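Local coordinates for serine-tRNA ligase (Naegleria fowleri, PDB 6BLJ), which probably charges tRNA(Ser) with serine, activating the amino acid with ATP as class II synthetases do, and is captured here with AMP bound, at residues Phe297-Leu302 with Ser343-Lys348; Asn347-Met352 with Asn412-Gln417; Leu421-Gly426 with Glu436-Leu441. All blocks are in the same frame, centred on the assembly; numbering follows the deposited sequence.

How the contacts relate
The three contacts form a compact triangle in the class II synthetase core, their centres about 10 Å (1 to 2), 9 Å (1 to 3) and 10 Å (2 to 3) apart. Along the chain contact 1 ends where contact 2 begins, sharing N347 and K348 at the start of helix 348-366; contact 3 follows both. Strand 436-447, which pairs with strands 332-342, 404-412 and 424-425, is the common neighbour. Three side-chain pairs tie the set together: K345 with E436 (modelled unusually short), E299 with Y425, and S349 with H439. The cluster joins the mixed sheet to helix 348-366, away from AMP, which lies about 14 Å from the N412 side chain.

Contact 1: residues Phe297-Leu302 with Ser343-Lys348; sequences FDESEL and SPKDNK
Polar bonds to the carboxylate of E299, which reaches across to K348 and S343, carry the contact. K348 NZ makes a salt bridge with E299 OE2 at 2.8 Å, and the two side chains arrive from opposite directions. The ammonium group sits above the carboxylate plane, 36° out of it. On the other oxygen the geometry differs, for S343 OG donates to E299 OE1 at 3.0 Å and meets its syn lone pair, on the side of OE2. The bend in the E299 chain at chi2 (70°) swings the carboxylate toward this pair.

Hydrogen bonding also shapes the second segment. S343 OG accepts from K345 N at 2.9 Å, which makes an ST turn, and a type I' beta turn from K345 to K348 then leads into helix 348-366. The contact therefore links two connections of the class II core: the one between strands 296-297 and 304-313, with its short 3-10 turn at 299-301, and the one from strand 332-342 into that helix. Y425 OH, outside the two segments, is also hydrogen-bonded to E299 OE1. The nearby ammonium group would favour the charged form of E299, although D346 OD2 lies 6.2 Å from E299 OE2.

Apolar contact is slight. L302 CD1 lies 4.3 Å from S343 CB, and the leucine also packs on Y425 and C438.

Contact 2: residues Asn347-Met352 with Asn412-Gln417; sequences NKSWEM and NCTDYQ
N412 brings its amide nitrogen over the indole of W350, and the contact is built round this approach. ND2 stands 3.0 Å above the ring plane, over the six-membered ring. The two side chains cross at about a right angle, and the amide is tilted by 62° to the indole instead of lying flat on it. N412 CB stands beyond the rim, 3.6 Å from W350 CZ3.

The same nitrogen donates to S349 OG at 3.2 Å, with an N-H...O angle of 162° and the hydroxyl close to the amide plane. S349 OG itself lies over the indole face that N412 covers, displaced toward the rim. It has a further partner in H439 ND1 on strand 436-447, so the serine hydroxyl connects helix, asparagine and histidine.

This is how the first turn of helix 348-366 rests against the end of strand 404-412 in the class II catalytic core, at a buried site. The strand leaves through an Asx turn, in which N412 OD1 accepts from T414 N at 2.9 Å, the donor standing above the carbonyl plane. N412 CG lies trans to the backbone N (chi1 -172°), which carries the amide out to the helix while its oxygen still reaches T414 N. Thus both ends of the amide are engaged, and the group cannot turn over without losing these bonds.

T414 is the second residue of the type II' turn C413 to Y416, closed by Y416 N to C413 O. Its CG2 meets the indole obliquely, 4.0 Å from W350 CZ2, while its OG1 bonds to N152. Elsewhere the indole meets H155, and H7 of the N-terminal histidine tag packs edge-to-face with it.

Contact 3: residues Leu421-Gly426 with Glu436-Leu441; sequences LEVKYG and EFCHML
V423 and M440 meet at the apolar centre, their side chains crossing at about a right angle with V423 CG2 4.0 Å from M440 CE. The extended methionine chain brings its end to this position, where L421 CD1 also approaches M440 SD. The other branch of the valine, CG1, lies 4.3 Å from C438 SG. That sulphur in turn packs on the CB of Y425.

Outward from there the backbones pair as an antiparallel hairpin. C438 N donates to V423 O at 3.1 Å, and Y425 N to E436 O at 2.7 Å with an N-H...O angle of 173°. Between them K424 and F437 form a non-hydrogen-bonded pair whose side chains diverge. One water joins Y425 O to E436 N, donating to the first and accepting from the second.

At the polar edge Y425 and E436 run side by side. E436 OE1 meets the ring edge, 3.7 Å from Y425 CD2, with carboxylate and ring planes 79° apart. Y425 OH bonds to E299, and E436 OE2 pairs with K345, a bridge modelled unusually short.

T418 of helix 416-421 touches V423, F437 and M440, strand 296-297 pairs with 424-425, and strand 332-342 flanks strand 436-447.

Contact 1: residues Phe297-Leu302 with Ser343-Lys348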
# COMPACT_ATOMS: atom_id res chain seq x y z
N PHE A 297 29.22 -21.79 6.01
CA PHE A 297 29.13 -23.24 6.08
C PHE A 297 30.21 -23.91 5.24
O PHE A 297 30.47 -23.51 4.10
CB PHE A 297 27.75 -23.74 5.64
CG PHE A 297 26.62 -23.22 6.50
CD1 PHE A 297 26.42 -23.72 7.78
CD2 PHE A 297 25.75 -22.26 6.01
CE1 PHE A 297 25.37 -23.26 8.57
CE2 PHE A 297 24.69 -21.79 6.80
CZ PHE A 297 24.51 -22.29 8.08
N ASP A 298 30.83 -24.95 5.81
CA ASP A 298 31.80 -25.80 5.13
C ASP A 298 31.10 -26.87 4.30
O ASP A 298 29.93 -27.20 4.53
CB ASP A 298 32.71 -26.50 6.13
CG ASP A 298 33.80 -25.61 6.63
OD1 ASP A 298 34.26 -24.75 5.85
OD2 ASP A 298 34.20 -25.77 7.80
N GLU A 299 31.86 -27.45 3.38
CA GLU A 299 31.37 -28.58 2.60
C GLU A 299 30.87 -29.69 3.52
O GLU A 299 29.86 -30.34 3.23
CB GLU A 299 32.47 -29.12 1.68
CG GLU A 299 32.01 -30.20 0.73
CD GLU A 299 31.09 -29.65 -0.34
OE1 GLU A 299 31.22 -28.45 -0.67
OE2 GLU A 299 30.22 -30.39 -0.84
N SER A 300 31.57 -29.92 4.63
CA SER A 300 31.19 -30.96 5.57
C SER A 300 29.86 -30.67 6.27
O SER A 300 29.25 -31.59 6.80
CB SER A 300 32.29 -31.14 6.62
OG SER A 300 32.35 -30.03 7.50
N GLU A 301 29.42 -29.41 6.28
CA GLU A 301 28.19 -28.99 6.93
C GLU A 301 27.02 -28.86 5.95
O GLU A 301 25.97 -28.35 6.34
CB GLU A 301 28.39 -27.66 7.65
CG GLU A 301 29.49 -27.69 8.69
CD GLU A 301 29.86 -26.30 9.18
OE1 GLU A 301 30.21 -25.44 8.34
OE2 GLU A 301 29.83 -26.07 10.41
N LEU A 302 27.20 -29.27 4.71
CA LEU A 302 26.18 -29.11 3.69
C LEU A 302 25.88 -30.47 3.06
O LEU A 302 26.76 -31.33 3.01
CB LEU A 302 26.63 -28.11 2.62
CG LEU A 302 26.85 -26.67 3.11
CD1 LEU A 302 27.74 -25.89 2.16
CD2 LEU A 302 25.50 -25.94 3.27
N SER A 343 26.03 -26.81 -1.16
CA SER A 343 27.30 -26.38 -1.70
C SER A 343 27.09 -25.76 -3.08
O SER A 343 26.16 -26.13 -3.80
CB SER A 343 28.26 -27.57 -1.80
OG SER A 343 29.33 -27.29 -2.68
N PRO A 344 27.93 -24.79 -3.46
CA PRO A 344 27.88 -24.27 -4.83
C PRO A 344 28.67 -25.09 -5.83
O PRO A 344 28.72 -24.71 -7.00
CB PRO A 344 28.49 -22.87 -4.67
CG PRO A 344 29.52 -23.08 -3.61
CD PRO A 344 28.91 -24.08 -2.64
N LYS A 345 29.26 -26.21 -5.42
CA LYS A 345 30.15 -27.00 -6.26
C LYS A 345 29.40 -28.13 -6.98
O LYS A 345 28.33 -28.58 -6.54
CB LYS A 345 31.27 -27.61 -5.42
CG LYS A 345 32.08 -26.58 -4.67
CD LYS A 345 32.69 -25.57 -5.60
CE LYS A 345 33.60 -24.63 -4.84
NZ LYS A 345 33.63 -23.27 -5.47
N ASP A 346 29.97 -28.56 -8.10
CA ASP A 346 29.67 -29.86 -8.73
C ASP A 346 28.18 -30.09 -8.99
O ASP A 346 27.67 -31.20 -8.80
CB ASP A 346 30.23 -31.00 -7.87
CG ASP A 346 31.72 -30.92 -7.69
OD1 ASP A 346 32.40 -30.43 -8.61
OD2 ASP A 346 32.21 -31.34 -6.62
N ASN A 347 27.49 -29.06 -9.46
CA ASN A 347 26.07 -29.15 -9.82
C ASN A 347 25.20 -29.73 -8.69
O ASN A 347 24.10 -30.23 -8.94
CB ASN A 347 25.86 -29.98 -11.09
CG ASN A 347 26.18 -29.20 -12.35
OD1 ASN A 347 25.91 -28.00 -12.44
ND2 ASN A 347 26.75 -29.88 -13.34
N LYS A 348 25.65 -29.62 -7.44
CA LYS A 348 24.89 -30.17 -6.33
C LYS A 348 23.53 -29.50 -6.18
O LYS A 348 22.54 -30.16 -5.85
CB LYS A 348 25.66 -30.06 -5.02
CG LYS A 348 26.42 -31.33 -4.67
CD LYS A 348 27.66 -31.06 -3.90
CE LYS A 348 28.48 -32.35 -3.80
NZ LYS A 348 29.68 -32.13 -2.98

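Contact 2: residues Asn347-Met352 with Asn412-Gln417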
# COMPACT_ATOMS: atom_id res chain seq x y z
N ASN A 347 27.49 -29.06 -9.46
CA ASN A 347 26.07 -29.15 -9.82
C ASN A 347 25.20 -29.73 -8.69
O ASN A 347 24.10 -30.23 -8.94
CB ASN A 347 25.86 -29.98 -11.09
CG ASN A 347 26.18 -29.20 -12.35
OD1 ASN A 347 25.91 -28.00 -12.44
ND2 ASN A 347 26.75 -29.88 -13.34
N LYS A 348 25.65 -29.62 -7.44
CA LYS A 348 24.89 -30.17 -6.33
C LYS A 348 23.53 -29.50 -6.18
O LYS A 348 22.54 -30.16 -5.85
CB LYS A 348 25.66 -30.06 -5.02
CG LYS A 348 26.42 -31.33 -4.67
CD LYS A 348 27.66 -31.06 -3.90
CE LYS A 348 28.48 -32.35 -3.80
NZ LYS A 348 29.68 -32.13 -2.98
N SER A 349 23.46 -28.18 -6.40
CA SER A 349 22.16 -27.54 -6.24
C SER A 349 21.17 -28.02 -7.30
O SER A 349 19.98 -28.17 -7.01
CB SER A 349 22.30 -26.01 -6.25
OG SER A 349 22.70 -25.52 -7.51
N TRP A 350 21.67 -28.31 -8.52
CA TRP A 350 20.82 -28.87 -9.57
C TRP A 350 20.40 -30.30 -9.26
O TRP A 350 19.27 -30.70 -9.57
CB TRP A 350 21.53 -28.77 -10.93
CG TRP A 350 21.70 -27.33 -11.29
CD1 TRP A 350 22.86 -26.62 -11.36
CD2 TRP A 350 20.64 -26.39 -11.51
NE1 TRP A 350 22.59 -25.30 -11.64
CE2 TRP A 350 21.23 -25.13 -11.74
CE3 TRP A 350 19.24 -26.50 -11.55
CZ2 TRP A 350 20.48 -23.99 -12.00
CZ3 TRP A 350 18.49 -25.36 -11.82
CH2 TRP A 350 19.11 -24.13 -12.04
N GLU A 351 21.29 -31.09 -8.66
CA GLU A 351 20.88 -32.40 -8.18
C GLU A 351 19.84 -32.29 -7.07
O GLU A 351 18.88 -33.07 -7.01
CB GLU A 351 22.11 -33.19 -7.72
CG GLU A 351 23.06 -33.53 -8.86
CD GLU A 351 24.40 -34.06 -8.38
OE1 GLU A 351 24.57 -34.27 -7.17
OE2 GLU A 351 25.30 -34.26 -9.23
N MET A 352 20.00 -31.30 -6.19
CA MET A 352 19.02 -31.13 -5.11
C MET A 352 17.67 -30.68 -5.65
O MET A 352 16.62 -31.05 -5.10
CB MET A 352 19.57 -30.13 -4.08
CG MET A 352 18.75 -30.02 -2.80
SD MET A 352 18.62 -31.60 -1.94
CE MET A 352 20.35 -31.98 -1.62
N ASN A 412 15.26 -23.42 -8.04
CA ASN A 412 16.68 -23.27 -7.70
C ASN A 412 17.04 -21.80 -7.86
O ASN A 412 16.92 -21.25 -8.97
CB ASN A 412 17.57 -24.14 -8.58
CG ASN A 412 19.03 -24.15 -8.11
OD1 ASN A 412 19.39 -23.45 -7.16
ND2 ASN A 412 19.87 -24.94 -8.79
N CYS A 413 17.44 -21.15 -6.77
CA CYS A 413 17.83 -19.74 -6.80
C CYS A 413 19.34 -19.55 -6.80
O CYS A 413 19.80 -18.41 -6.68
CB CYS A 413 17.22 -19.00 -5.62
SG CYS A 413 15.38 -18.97 -5.68
N THR A 414 20.11 -20.63 -6.97
CA THR A 414 21.57 -20.66 -6.82
C THR A 414 22.01 -19.68 -5.73
O THR A 414 21.54 -19.80 -4.60
CB THR A 414 22.29 -20.45 -8.16
OG1 THR A 414 22.06 -19.15 -8.71
CG2 THR A 414 21.83 -21.51 -9.17
N ASP A 415 22.88 -18.71 -6.04
CA ASP A 415 23.39 -17.84 -4.98
C ASP A 415 22.80 -16.43 -5.03
O ASP A 415 23.36 -15.51 -4.43
CB ASP A 415 24.93 -17.80 -4.99
CG ASP A 415 25.53 -17.15 -6.23
OD1 ASP A 415 24.81 -16.52 -7.04
OD2 ASP A 415 26.76 -17.30 -6.39
N TYR A 416 21.66 -16.25 -5.70
CA TYR A 416 21.06 -14.92 -5.79
C TYR A 416 20.71 -14.38 -4.40
O TYR A 416 21.04 -13.23 -4.08
CB TYR A 416 19.81 -14.96 -6.68
CG TYR A 416 19.13 -13.63 -6.88
CD1 TYR A 416 18.21 -13.17 -5.95
CD2 TYR A 416 19.36 -12.85 -8.01
CE1 TYR A 416 17.56 -11.97 -6.11
CE2 TYR A 416 18.70 -11.64 -8.19
CZ TYR A 416 17.80 -11.21 -7.22
OH TYR A 416 17.12 -10.03 -7.32
N GLN A 417 20.04 -15.18 -3.57
CA GLN A 417 19.64 -14.72 -2.24
C GLN A 417 20.75 -14.88 -1.21
O GLN A 417 20.84 -14.08 -0.28
CB GLN A 417 18.39 -15.45 -1.75
CG GLN A 417 17.39 -14.54 -1.00
CD GLN A 417 16.78 -13.46 -1.90
OE1 GLN A 417 16.26 -13.77 -2.97
NE2 GLN A 417 16.84 -12.20 -1.47

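Contact 3: residues Leu421-Gly426 with Glu436-Leu441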
# COMPACT_ATOMS: atom_id res chain seq x y z
N LEU A 421 22.02 -12.22 1.60
CA LEU A 421 21.99 -12.61 3.00
C LEU A 421 23.38 -12.94 3.55
O LEU A 421 23.50 -13.24 4.74
CB LEU A 421 21.06 -13.82 3.17
CG LEU A 421 19.55 -13.60 3.01
CD1 LEU A 421 18.83 -14.91 2.77
CD2 LEU A 421 19.03 -12.94 4.27
N GLU A 422 24.40 -12.90 2.71
CA GLU A 422 25.79 -13.23 3.08
C GLU A 422 25.89 -14.63 3.69
O GLU A 422 26.52 -14.83 4.73
CB GLU A 422 26.36 -12.17 4.01
CG GLU A 422 26.47 -10.79 3.37
CD GLU A 422 27.22 -9.80 4.23
OE1 GLU A 422 28.38 -10.09 4.58
OE2 GLU A 422 26.65 -8.74 4.58
N VAL A 423 25.27 -15.60 3.03
CA VAL A 423 25.39 -17.00 3.44
C VAL A 423 26.59 -17.56 2.68
O VAL A 423 26.48 -18.01 1.53
CB VAL A 423 24.11 -17.80 3.18
CG1 VAL A 423 24.22 -19.18 3.81
CG2 VAL A 423 22.90 -17.04 3.72
N LYS A 424 27.75 -17.53 3.33
CA LYS A 424 29.03 -17.78 2.68
C LYS A 424 29.40 -19.26 2.69
O LYS A 424 28.99 -20.02 3.57
CB LYS A 424 30.13 -16.96 3.35
CG LYS A 424 29.95 -15.45 3.15
CD LYS A 424 30.94 -14.63 3.97
CE LYS A 424 30.52 -13.16 4.03
NZ LYS A 424 31.61 -12.26 4.47
N TYR A 425 30.18 -19.66 1.68
CA TYR A 425 30.65 -21.02 1.52
C TYR A 425 32.11 -21.13 1.93
O TYR A 425 32.94 -20.33 1.49
CB TYR A 425 30.47 -21.49 0.08
CG TYR A 425 31.09 -22.85 -0.20
CD1 TYR A 425 30.58 -24.00 0.39
CD2 TYR A 425 32.20 -22.97 -1.04
CE1 TYR A 425 31.14 -25.24 0.14
CE2 TYR A 425 32.77 -24.21 -1.29
CZ TYR A 425 32.23 -25.34 -0.70
OH TYR A 425 32.78 -26.57 -0.94
N GLY A 426 32.41 -22.09 2.81
CA GLY A 426 33.76 -22.29 3.31
C GLY A 426 34.06 -21.51 4.58
O GLY A 426 34.09 -20.28 4.56
N GLU A 436 33.03 -17.12 -1.51
CA GLU A 436 32.09 -17.91 -2.29
C GLU A 436 30.78 -17.98 -1.52
O GLU A 436 30.76 -17.88 -0.29
CB GLU A 436 32.66 -19.31 -2.50
CG GLU A 436 34.10 -19.34 -2.97
CD GLU A 436 34.64 -20.76 -3.07
OE1 GLU A 436 35.32 -21.23 -2.14
OE2 GLU A 436 34.35 -21.42 -4.09
N PHE A 437 29.68 -18.22 -2.23
CA PHE A 437 28.38 -18.27 -1.58
C PHE A 437 27.72 -19.64 -1.76
O PHE A 437 27.96 -20.34 -2.74
CB PHE A 437 27.46 -17.15 -2.10
CG PHE A 437 28.01 -15.78 -1.85
CD1 PHE A 437 27.75 -15.12 -0.65
CD2 PHE A 437 28.80 -15.15 -2.80
CE1 PHE A 437 28.27 -13.86 -0.40
CE2 PHE A 437 29.32 -13.88 -2.56
CZ PHE A 437 29.05 -13.24 -1.36
N CYS A 438 26.89 -20.01 -0.78
CA CYS A 438 26.09 -21.21 -0.91
C CYS A 438 24.97 -21.00 -1.93
O CYS A 438 24.73 -19.89 -2.41
CB CYS A 438 25.48 -21.60 0.44
SG CYS A 438 26.71 -22.02 1.71
N HIS A 439 24.29 -22.10 -2.26
CA HIS A 439 23.06 -22.04 -3.05
C HIS A 439 21.87 -22.34 -2.15
O HIS A 439 21.99 -23.09 -1.17
CB HIS A 439 23.06 -23.05 -4.20
CG HIS A 439 24.06 -22.75 -5.27
ND1 HIS A 439 24.05 -23.38 -6.50
CD2 HIS A 439 25.10 -21.88 -5.31
CE1 HIS A 439 25.05 -22.93 -7.24
NE2 HIS A 439 25.70 -22.01 -6.54
N MET A 440 20.71 -21.77 -2.51
CA MET A 440 19.47 -22.00 -1.80
C MET A 440 18.36 -22.40 -2.77
O MET A 440 18.24 -21.82 -3.86
CB MET A 440 19.02 -20.76 -1.01
CG MET A 440 19.61 -20.62 0.39
SD MET A 440 19.07 -19.06 1.14
CE MET A 440 19.70 -19.33 2.79
N LEU A 441 17.55 -23.36 -2.34
CA LEU A 441 16.39 -23.85 -3.09
C LEU A 441 15.18 -23.91 -2.18
O LEU A 441 15.31 -24.08 -0.96
CB LEU A 441 16.64 -25.25 -3.67
CG LEU A 441 17.89 -25.45 -4.54
CD1 LEU A 441 19.04 -25.94 -3.68
CD2 LEU A 441 17.57 -26.44 -5.66
O HOH W 1 33.95 -17.77 1.09